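Local coordinates for protein Maltose/maltodextrin transport permease homologue (Bdellovibrio bacteriovorus HD100, PDB 6FFL) that binds maltotriose in its solute-binding domain, which is fused to the membrane subunit of an ABC transporter that probably imports maltose and maltodextrins, at residues I108-G113 and K270-N275; G64-V69 and T339-T344; Q91-L96 and P311-A316. All coordinates share one frame; numbering follows the deposited sequence. Where two conformers were deposited one is given.

Contact 1: I108-G113 and K270-N275; sequences IGDAVG and KGYSLN
Tyr272 and Asp110 are joined through one water: the phenol OH donates to it at 2.6 Å (Tyr272 OH to the water O), and the water in turn donates to Asp110 OD2 at 2.7 Å. The water sits at the edge of the tyrosine ring, in its plane. Asp110 CG lies between its own backbone N and carbonyl carbon (chi1 51°), which swings the carboxylate back over the neighbouring strand. There OD1 comes to 3.3 Å from Lys270 O, an approach of two acceptors, while its real partner is the hydroxyl of Tyr63. Each carboxylate oxygen thus has its own donor, which fixes the rotation of the group.

At the backbone, Ile108 and Tyr272 form an antiparallel hydrogen-bonded pair. Tyr272 N meets Ile108 O at 2.9 Å along a nearly straight N-H...O line (169°) but from well above the carbonyl plane; the return bond from Ile108 N to Tyr272 O, 3.1 Å, lies in the plane. The same Ile108 O rests at the ring edge, 3.7 Å from Tyr272 CD2. Both side chains stand on one face of the sheet, where Leu291 of helix 281-294 covers them. One residue on, Gly109 and Gly271 bring their CA atoms to 3.5 Å, a spacing possible because neither carries a side chain.

Lys270 projects into the sugar pocket, its NZ bonded to Asn114 OD1. From strand 104-109 the chain runs on through 111-112 toward strand 116-121 of a different sheet. This strand pair is consistent with an interlobe hinge connection of the two-lobed solute-binding protein fold, beside the sugar cleft that Lys270 lines.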
loop_
_atom_site.group_PDB
_atom_site.type_symbol
_atom_site.label_atom_id
_atom_site.label_comp_id
_atom_site.label_asym_id
_atom_site.label_seq_id
_atom_site.Cartn_x
_atom_site.Cartn_y
_atom_site.Cartn_z
ATOM N N ILE A 108 -4.993 -6.896 -12.981
ATOM C CA ILE A 108 -4.659 -5.679 -13.717
ATOM C C ILE A 108 -5.034 -4.476 -12.859
ATOM O O ILE A 108 -6.194 -4.330 -12.447
ATOM C CB ILE A 108 -5.338 -5.605 -15.099
ATOM C CG1 ILE A 108 -5.090 -4.230 -15.711
ATOM C CG2 ILE A 108 -6.844 -5.887 -15.014
ATOM C CD1 ILE A 108 -3.666 -4.062 -16.194
ATOM N N GLY A 109 -4.051 -3.619 -12.595
ATOM C CA GLY A 109 -4.275 -2.430 -11.804
ATOM C C GLY A 109 -4.589 -1.211 -12.650
ATOM O O GLY A 109 -4.220 -1.133 -13.820
ATOM N N ASP A 110 -5.287 -0.260 -12.022
ATOM C CA ASP A 110 -5.667 0.976 -12.686
ATOM C C ASP A 110 -4.671 2.100 -12.447
ATOM O O ASP A 110 -4.785 3.157 -13.077
ATOM C CB ASP A 110 -7.075 1.406 -12.241
ATOM C CG ASP A 110 -7.250 1.438 -10.720
ATOM O OD1 ASP A 110 -6.465 0.799 -9.982
ATOM O OD2 ASP A 110 -8.208 2.105 -10.261
ATOM N N ALA A 111 -3.692 1.890 -11.572
ATOM C CA ALA A 111 -2.691 2.905 -11.283
ATOM C C ALA A 111 -1.392 2.200 -10.931
ATOM O O ALA A 111 -1.334 0.976 -10.812
ATOM C CB ALA A 111 -3.145 3.837 -10.145
ATOM N N VAL A 112 -0.334 2.975 -10.782
ATOM C CA VAL A 112 0.945 2.446 -10.332
ATOM C C VAL A 112 1.409 3.305 -9.167
ATOM O O VAL A 112 1.283 4.534 -9.198
ATOM C CB VAL A 112 1.985 2.416 -11.476
ATOM C CG1 VAL A 112 3.386 2.154 -10.957
ATOM C CG2 VAL A 112 1.593 1.339 -12.508
ATOM N N GLY A 113 1.917 2.660 -8.125
ATOM C CA GLY A 113 2.396 3.400 -6.972
ATOM C C GLY A 113 2.309 2.518 -5.745
ATOM O O GLY A 113 3.104 1.592 -5.597
ATOM N N LYS A 270 -2.525 -1.691 -7.066
ATOM C CA LYS A 270 -3.717 -2.367 -6.575
ATOM C C LYS A 270 -4.601 -2.598 -7.791
ATOM O O LYS A 270 -4.746 -1.705 -8.627
ATOM C CB LYS A 270 -4.428 -1.534 -5.493
ATOM C CG LYS A 270 -3.555 -1.268 -4.240
ATOM C CD LYS A 270 -4.209 -0.266 -3.298
ATOM C CE LYS A 270 -4.112 1.163 -3.849
ATOM N NZ LYS A 270 -2.696 1.628 -4.003
ATOM N N GLY A 271 -5.127 -3.811 -7.938
ATOM C CA GLY A 271 -5.802 -4.102 -9.184
ATOM C C GLY A 271 -6.868 -5.162 -9.043
ATOM O O GLY A 271 -7.096 -5.708 -7.961
ATOM N N TYR A 272 -7.510 -5.451 -10.179
ATOM C CA TYR A 272 -8.687 -6.306 -10.255
ATOM C C TYR A 272 -8.318 -7.735 -10.633
ATOM O O TYR A 272 -7.455 -7.963 -11.489
ATOM C CB TYR A 272 -9.681 -5.748 -11.279
ATOM C CG TYR A 272 -10.187 -4.349 -10.955
ATOM C CD1 TYR A 272 -11.300 -4.172 -10.136
ATOM C CD2 TYR A 272 -9.563 -3.219 -11.474
ATOM C CE1 TYR A 272 -11.781 -2.912 -9.840
ATOM C CE2 TYR A 272 -10.026 -1.943 -11.171
ATOM C CZ TYR A 272 -11.140 -1.800 -10.352
ATOM O OH TYR A 272 -11.617 -0.544 -10.036
ATOM N N SER A 273 -8.978 -8.691 -9.981
ATOM C CA SER A 273 -8.926 -10.097 -10.358
ATOM C C SER A 273 -10.347 -10.602 -10.540
ATOM O O SER A 273 -11.278 -10.081 -9.927
ATOM C CB SER A 273 -8.215 -10.960 -9.297
ATOM O OG SER A 273 -6.874 -10.533 -9.072
ATOM N N LEU A 274 -10.499 -11.630 -11.382
ATOM C CA LEU A 274 -11.783 -12.284 -11.639
ATOM C C LEU A 274 -11.899 -13.584 -10.841
ATOM O O LEU A 274 -10.997 -14.423 -10.884
ATOM C CB LEU A 274 -11.927 -12.583 -13.133
ATOM C CG LEU A 274 -12.133 -11.423 -14.112
ATOM C CD1 LEU A 274 -12.178 -11.968 -15.537
ATOM C CD2 LEU A 274 -13.425 -10.687 -13.816
ATOM N N ASN A 275 -13.015 -13.747 -10.126
ATOM C CA ASN A 275 -13.299 -14.969 -9.381
ATOM C C ASN A 275 -13.332 -16.177 -10.310
ATOM O O ASN A 275 -13.929 -16.141 -11.392
ATOM C CB ASN A 275 -14.642 -14.813 -8.656
ATOM C CG ASN A 275 -14.819 -15.780 -7.497
ATOM O OD1 ASN A 275 -14.263 -16.876 -7.488
ATOM N ND2 ASN A 275 -15.607 -15.367 -6.503
HETATM O O HOH W 1 -10.647 1.485 -11.335
#

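Contact 2: G64-V69 and T339-T344; sequences GPSDQV and TPMPVT. With GLC (alpha-D-glucopyranose), chain B; GLC (alpha-D-glucopyranose), chain C.
Asp67, on the 3-10 turn 66-68, runs past Met341 and Pro342 to the bound sugar, and each of its side-chain atoms has a neighbour. CB lies 3.2 Å from Pro342 O, a buried carbonyl oxygen that has no hydrogen-bond partner in the model. CG is set between the backbone N and the carbonyl carbon (chi1 59°), which lifts the carboxylate off the 3-10 turn toward the glucose of chain B. There the two oxygens take adjacent hydroxyls of one ring: OD1 accepts from glucose O3 at 2.7 Å, and OD2 accepts from glucose O2, also at 2.7 Å. This two-pronged grip holds the carboxylate against rotation, and a weak bond from Trp351 NE1 to OD1 adds to it.

Met341 crosses the aspartate obliquely. Its chain bends at chi2 and chi3, bringing CE to 3.3 Å from Asp67 OD2 and close to glucose O2 as well, so the methyl packs against the polar grip. Farther back, Met341 CG lies beside Ser66 OG.

Val343 packs against the 66-69 turn without a hydrogen bond; none joins the two segments directly. Its CG1 presses on Ser66 O at 3.3 Å, an oxygen already used by Val69 N within the turn, and its CB faces Val69 CB at 4.4 Å. One water links the backbones, donating to both Asp67 O and Thr344 O. On the cleft side, Pro65 CB and CG touch glucose O2 of chain B and O3 of the glucose of chain C, the next unit of the chain. A bidentate carboxylate on neighbouring sugar hydroxyls, with apolar atoms close by, is characteristic of a carbohydrate-binding protein's ligand cleft.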
loop_
_atom_site.group_PDB
_atom_site.type_symbol
_atom_site.label_atom_id
_atom_site.label_comp_id
_atom_site.label_asym_id
_atom_site.label_seq_id
_atom_site.Cartn_x
_atom_site.Cartn_y
_atom_site.Cartn_z
ATOM N N GLY A 64 -7.405 -5.260 -4.893
ATOM C CA GLY A 64 -6.491 -4.994 -3.793
ATOM C C GLY A 64 -5.039 -5.072 -4.216
ATOM O O GLY A 64 -4.719 -5.244 -5.401
ATOM N N PRO A 65 -4.132 -5.012 -3.237
ATOM C CA PRO A 65 -2.700 -4.900 -3.555
ATOM C C PRO A 65 -2.183 -6.117 -4.302
ATOM O O PRO A 65 -2.693 -7.229 -4.156
ATOM C CB PRO A 65 -2.026 -4.785 -2.181
ATOM C CG PRO A 65 -3.132 -4.510 -1.201
ATOM C CD PRO A 65 -4.400 -5.035 -1.786
ATOM N N SER A 66 -1.129 -5.898 -5.088
ATOM C CA SER A 66 -0.682 -6.942 -5.996
ATOM C C SER A 66 -0.149 -8.184 -5.291
ATOM O O SER A 66 -0.161 -9.254 -5.906
ATOM C CB SER A 66 0.370 -6.395 -6.952
ATOM O OG SER A 66 1.386 -5.748 -6.247
ATOM N N ASP A 67 0.306 -8.095 -4.027
ATOM C CA ASP A 67 0.777 -9.335 -3.420
ATOM C C ASP A 67 -0.356 -10.301 -3.109
ATOM O O ASP A 67 -0.079 -11.458 -2.765
ATOM C CB ASP A 67 1.644 -9.070 -2.169
ATOM C CG ASP A 67 0.922 -8.288 -1.080
ATOM O OD1 ASP A 67 1.154 -8.592 0.114
ATOM O OD2 ASP A 67 0.184 -7.333 -1.411
ATOM N N GLN A 68 -1.617 -9.911 -3.273
ATOM C CA GLN A 68 -2.620 -10.946 -3.054
ATOM C C GLN A 68 -2.692 -11.934 -4.220
ATOM O O GLN A 68 -3.353 -12.971 -4.091
ATOM C CB GLN A 68 -3.983 -10.323 -2.720
ATOM C CG GLN A 68 -4.662 -9.564 -3.799
ATOM C CD GLN A 68 -5.826 -8.723 -3.277
ATOM O OE1 GLN A 68 -5.902 -8.379 -2.096
ATOM N NE2 GLN A 68 -6.741 -8.402 -4.162
ATOM N N VAL A 69 -1.943 -11.693 -5.300
ATOM C CA VAL A 69 -1.946 -12.609 -6.447
ATOM C C VAL A 69 -1.474 -14.003 -6.036
ATOM O O VAL A 69 -2.095 -15.016 -6.390
ATOM C CB VAL A 69 -1.076 -12.040 -7.583
ATOM C CG1 VAL A 69 -0.686 -13.138 -8.556
ATOM C CG2 VAL A 69 -1.810 -10.923 -8.301
ATOM N N THR A 339 11.639 -0.697 -4.461
ATOM C CA THR A 339 11.787 -2.005 -5.083
ATOM C C THR A 339 10.403 -2.579 -5.355
ATOM O O THR A 339 9.440 -2.233 -4.667
ATOM C CB THR A 339 12.594 -2.988 -4.211
ATOM O OG1 THR A 339 11.827 -3.374 -3.073
ATOM C CG2 THR A 339 13.914 -2.376 -3.743
ATOM N N PRO A 340 10.271 -3.450 -6.356
ATOM C CA PRO A 340 8.933 -3.924 -6.739
ATOM C C PRO A 340 8.305 -4.781 -5.651
ATOM O O PRO A 340 8.976 -5.591 -5.009
ATOM C CB PRO A 340 9.192 -4.751 -8.008
ATOM C CG PRO A 340 10.537 -4.323 -8.485
ATOM C CD PRO A 340 11.316 -3.938 -7.271
ATOM N N MET A 341 6.995 -4.625 -5.481
ATOM C CA MET A 341 6.255 -5.443 -4.536
ATOM C C MET A 341 6.363 -6.915 -4.929
ATOM O O MET A 341 6.027 -7.266 -6.069
ATOM C CB MET A 341 4.787 -5.021 -4.518
ATOM C CG MET A 341 3.890 -5.867 -3.620
ATOM S SD MET A 341 4.246 -5.496 -1.875
ATOM C CE MET A 341 2.620 -5.055 -1.267
ATOM N N PRO A 342 6.833 -7.794 -4.046
ATOM C CA PRO A 342 6.817 -9.228 -4.370
ATOM C C PRO A 342 5.409 -9.781 -4.210
ATOM O O PRO A 342 4.620 -9.296 -3.399
ATOM C CB PRO A 342 7.791 -9.834 -3.350
ATOM C CG PRO A 342 7.733 -8.915 -2.170
ATOM C CD PRO A 342 7.457 -7.517 -2.735
ATOM N N VAL A 343 5.073 -10.787 -5.026
ATOM C CA VAL A 343 3.704 -11.295 -5.060
ATOM C C VAL A 343 3.611 -12.793 -4.818
ATOM O O VAL A 343 2.506 -13.335 -4.818
ATOM C CB VAL A 343 2.981 -10.932 -6.376
ATOM C CG1 VAL A 343 3.028 -9.412 -6.633
ATOM C CG2 VAL A 343 3.568 -11.723 -7.569
ATOM N N THR A 344 4.723 -13.486 -4.607
ATOM C CA THR A 344 4.658 -14.921 -4.353
ATOM C C THR A 344 3.940 -15.190 -3.027
ATOM O O THR A 344 3.920 -14.330 -2.137
ATOM C CB THR A 344 6.061 -15.520 -4.300
ATOM O OG1 THR A 344 6.799 -14.863 -3.267
ATOM C CG2 THR A 344 6.774 -15.331 -5.622
HETATM C C1 GLC B . 0.566 -4.423 2.429
HETATM C C2 GLC B . 0.277 -5.727 1.683
HETATM C C3 GLC B . -0.530 -6.664 2.588
HETATM C C4 GLC B . 0.218 -6.904 3.887
HETATM C C5 GLC B . 0.533 -5.565 4.569
HETATM C C6 GLC B . 1.463 -5.784 5.757
HETATM O O2 GLC B . -0.427 -5.471 0.451
HETATM O O3 GLC B . -0.737 -7.933 1.928
HETATM O O4 GLC B . -0.595 -7.712 4.752
HETATM O O5 GLC B . 1.246 -4.730 3.650
HETATM O O6 GLC B . 1.572 -4.604 6.581
HETATM C C1 GLC C . -2.008 0.117 2.061
HETATM C C2 GLC C . -1.406 -0.629 0.878
HETATM C C3 GLC C . -1.344 -2.132 1.100
HETATM C C4 GLC C . -0.647 -2.385 2.433
HETATM C C5 GLC C . -1.398 -1.654 3.542
HETATM C C6 GLC C . -0.735 -1.884 4.904
HETATM O O2 GLC C . -2.195 -0.320 -0.286
HETATM O O3 GLC C . -0.590 -2.725 0.029
HETATM O O4 GLC C . -0.663 -3.774 2.721
HETATM O O5 GLC C . -1.350 -0.258 3.264
HETATM O O6 GLC C . -1.639 -1.500 5.964
HETATM O O HOH W 2 1.690 -12.915 -1.242
#

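Contact 3: Q91-L96 and P311-A316; sequences QNFDPL and PSNLQA
Phe93 and Asn313 pair as a single backbone bridge between two loops, one carrying an Asx turn at Asp94, the other an Asx motif at Asn313. Two hydrogen bonds flank the bridge: Asp94 N to Ser312 O, 2.9 Å and in the carbonyl plane, and Leu314 N to Asn92 O, 3.0 Å and almost straight at 173°. Asn92 O also accepts from a water that Gln315 N donates to.

Side chains pack on either side of the bridge. The Phe93 ring lies across Asn313, its plane perpendicular to the amide, with CE1 3.9 Å from Asn313 CB; Ser312 OG stands at the ring edge. On the other side Leu314 CD2 packs at 3.6 Å from Asp94 N.

Farther out, the acidic and amide groups hold the loops in shape. Asp94 OD2 forms a salt bridge with Arg317, and OD1 accepts from Leu96 N from above the carboxylate plane, making the Asx turn. Ser312 OG is bonded to Gly109 O, and Gln300 of helix 297-307 takes Asn313 N. Asn313 holds CG anti to its backbone N (chi1 179°), and chi2 of -76° turns OD1 along its own loop, where a lone pair receives Ala316 N at 2.9 Å.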
loop_
_atom_site.group_PDB
_atom_site.type_symbol
_atom_site.label_atom_id
_atom_site.label_comp_id
_atom_site.label_asym_id
_atom_site.label_seq_id
_atom_site.Cartn_x
_atom_site.Cartn_y
_atom_site.Cartn_z
ATOM N N GLN A 91 0.459 -5.298 -22.809
ATOM C CA GLN A 91 1.569 -4.456 -23.244
ATOM C C GLN A 91 1.226 -2.970 -23.211
ATOM O O GLN A 91 2.135 -2.143 -23.334
ATOM C CB GLN A 91 2.030 -4.854 -24.654
ATOM C CG GLN A 91 0.910 -5.012 -25.668
ATOM C CD GLN A 91 1.398 -5.189 -27.106
ATOM O OE1 GLN A 91 1.582 -4.215 -27.845
ATOM N NE2 GLN A 91 1.585 -6.440 -27.514
ATOM N N ASN A 92 -0.046 -2.616 -23.042
ATOM C CA ASN A 92 -0.451 -1.214 -22.989
ATOM C C ASN A 92 -0.318 -0.620 -21.599
ATOM O O ASN A 92 -0.606 0.575 -21.420
ATOM C CB ASN A 92 -1.899 -1.055 -23.469
ATOM C CG ASN A 92 -2.083 -1.446 -24.922
ATOM O OD1 ASN A 92 -3.142 -1.949 -25.306
ATOM N ND2 ASN A 92 -1.053 -1.231 -25.737
ATOM N N PHE A 93 0.100 -1.416 -20.617
ATOM C CA PHE A 93 0.182 -0.984 -19.229
ATOM C C PHE A 93 1.601 -1.157 -18.706
ATOM O O PHE A 93 2.333 -2.057 -19.129
ATOM C CB PHE A 93 -0.811 -1.776 -18.347
ATOM C CG PHE A 93 -2.241 -1.674 -18.819
ATOM C CD1 PHE A 93 -3.079 -0.691 -18.334
ATOM C CD2 PHE A 93 -2.733 -2.546 -19.778
ATOM C CE1 PHE A 93 -4.396 -0.590 -18.783
ATOM C CE2 PHE A 93 -4.043 -2.451 -20.222
ATOM C CZ PHE A 93 -4.874 -1.475 -19.726
ATOM N N ASP A 94 1.984 -0.261 -17.795
ATOM C CA ASP A 94 3.168 -0.446 -16.970
ATOM C C ASP A 94 3.188 -1.867 -16.407
ATOM O O ASP A 94 2.197 -2.296 -15.805
ATOM C CB ASP A 94 3.119 0.567 -15.822
ATOM C CG ASP A 94 4.420 0.652 -15.018
ATOM O OD1 ASP A 94 5.147 -0.350 -14.885
ATOM O OD2 ASP A 94 4.706 1.752 -14.497
ATOM N N PRO A 95 4.276 -2.625 -16.582
ATOM C CA PRO A 95 4.310 -3.992 -16.021
ATOM C C PRO A 95 4.093 -4.048 -14.520
ATOM O O PRO A 95 3.643 -5.085 -14.017
ATOM C CB PRO A 95 5.708 -4.493 -16.396
ATOM C CG PRO A 95 6.087 -3.670 -17.598
ATOM C CD PRO A 95 5.492 -2.315 -17.350
ATOM N N LEU A 96 4.394 -2.974 -13.784
ATOM C CA LEU A 96 4.115 -2.962 -12.348
ATOM C C LEU A 96 2.630 -3.084 -12.045
ATOM O O LEU A 96 2.261 -3.511 -10.945
ATOM C CB LEU A 96 4.652 -1.674 -11.719
ATOM C CG LEU A 96 6.166 -1.609 -11.526
ATOM C CD1 LEU A 96 6.574 -0.172 -11.196
ATOM C CD2 LEU A 96 6.612 -2.570 -10.426
ATOM N N PRO A 311 -1.623 6.846 -13.643
ATOM C CA PRO A 311 -2.278 5.753 -14.379
ATOM C C PRO A 311 -1.326 4.605 -14.678
ATOM O O PRO A 311 -0.122 4.790 -14.864
ATOM C CB PRO A 311 -2.733 6.424 -15.688
ATOM C CG PRO A 311 -2.946 7.862 -15.291
ATOM C CD PRO A 311 -1.828 8.147 -14.307
ATOM N N SER A 312 -1.902 3.410 -14.783
ATOM C CA SER A 312 -1.143 2.263 -15.254
ATOM C C SER A 312 -1.043 2.222 -16.774
ATOM O O SER A 312 -0.083 1.662 -17.313
ATOM C CB SER A 312 -1.792 0.979 -14.745
ATOM O OG SER A 312 -3.134 0.905 -15.179
ATOM N N ASN A 313 -2.026 2.780 -17.481
ATOM C CA ASN A 313 -1.989 2.776 -18.937
ATOM C C ASN A 313 -0.951 3.786 -19.424
ATOM O O ASN A 313 -0.938 4.935 -18.981
ATOM C CB ASN A 313 -3.370 3.104 -19.499
ATOM C CG ASN A 313 -3.383 3.137 -21.010
ATOM O OD1 ASN A 313 -2.910 4.091 -21.619
ATOM N ND2 ASN A 313 -3.919 2.080 -21.627
ATOM N N LEU A 314 -0.063 3.341 -20.316
ATOM C CA LEU A 314 1.085 4.161 -20.694
ATOM C C LEU A 314 0.660 5.387 -21.490
ATOM O O LEU A 314 1.157 6.490 -21.239
ATOM C CB LEU A 314 2.097 3.321 -21.485
ATOM C CG LEU A 314 2.678 2.129 -20.692
ATOM C CD1 LEU A 314 3.601 1.270 -21.545
ATOM C CD2 LEU A 314 3.397 2.590 -19.414
ATOM N N GLN A 315 -0.255 5.226 -22.455
ATOM C CA GLN A 315 -0.697 6.388 -23.221
ATOM C C GLN A 315 -1.487 7.375 -22.364
ATOM O O GLN A 315 -1.462 8.583 -22.636
ATOM C CB GLN A 315 -1.534 5.964 -24.433
ATOM C CG GLN A 315 -1.820 7.104 -25.447
ATOM C CD GLN A 315 -0.560 7.787 -25.982
ATOM O OE1 GLN A 315 0.502 7.184 -26.067
ATOM N NE2 GLN A 315 -0.693 9.061 -26.367
ATOM N N ALA A 316 -2.196 6.893 -21.342
ATOM C CA ALA A 316 -2.953 7.802 -20.478
ATOM C C ALA A 316 -2.043 8.795 -19.761
ATOM O O ALA A 316 -2.490 9.886 -19.381
ATOM C CB ALA A 316 -3.760 7.012 -19.444
HETATM O O HOH W 3 -0.899 2.416 -23.548
#

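How the contacts relate
Contacts 1 and 2 share one mixed sheet beside the sugar cleft, their centres about 10 Å apart, with strand 266-274 between strands 61-65 and 104-109. Gly271 N reaches Gly64 O at 2.9 Å, probably a hydrogen bond, and Lys270 CG packs on Pro65 CA. Lys270 of contact 1 and Pro65, Asp67 and Met341 of contact 2 belong to the maltotriose pocket. Contact 3 lies farther from it, its centre about 11 Å from that of contact 1 and 17 Å from that of contact 2. It meets contact 1 through Gly109 O and Ser312 OG, 2.7 Å apart, and by Val112 against Asp94. Contact 1 lies inside the chain loop closed by contact 3, itself inside that of contact 2.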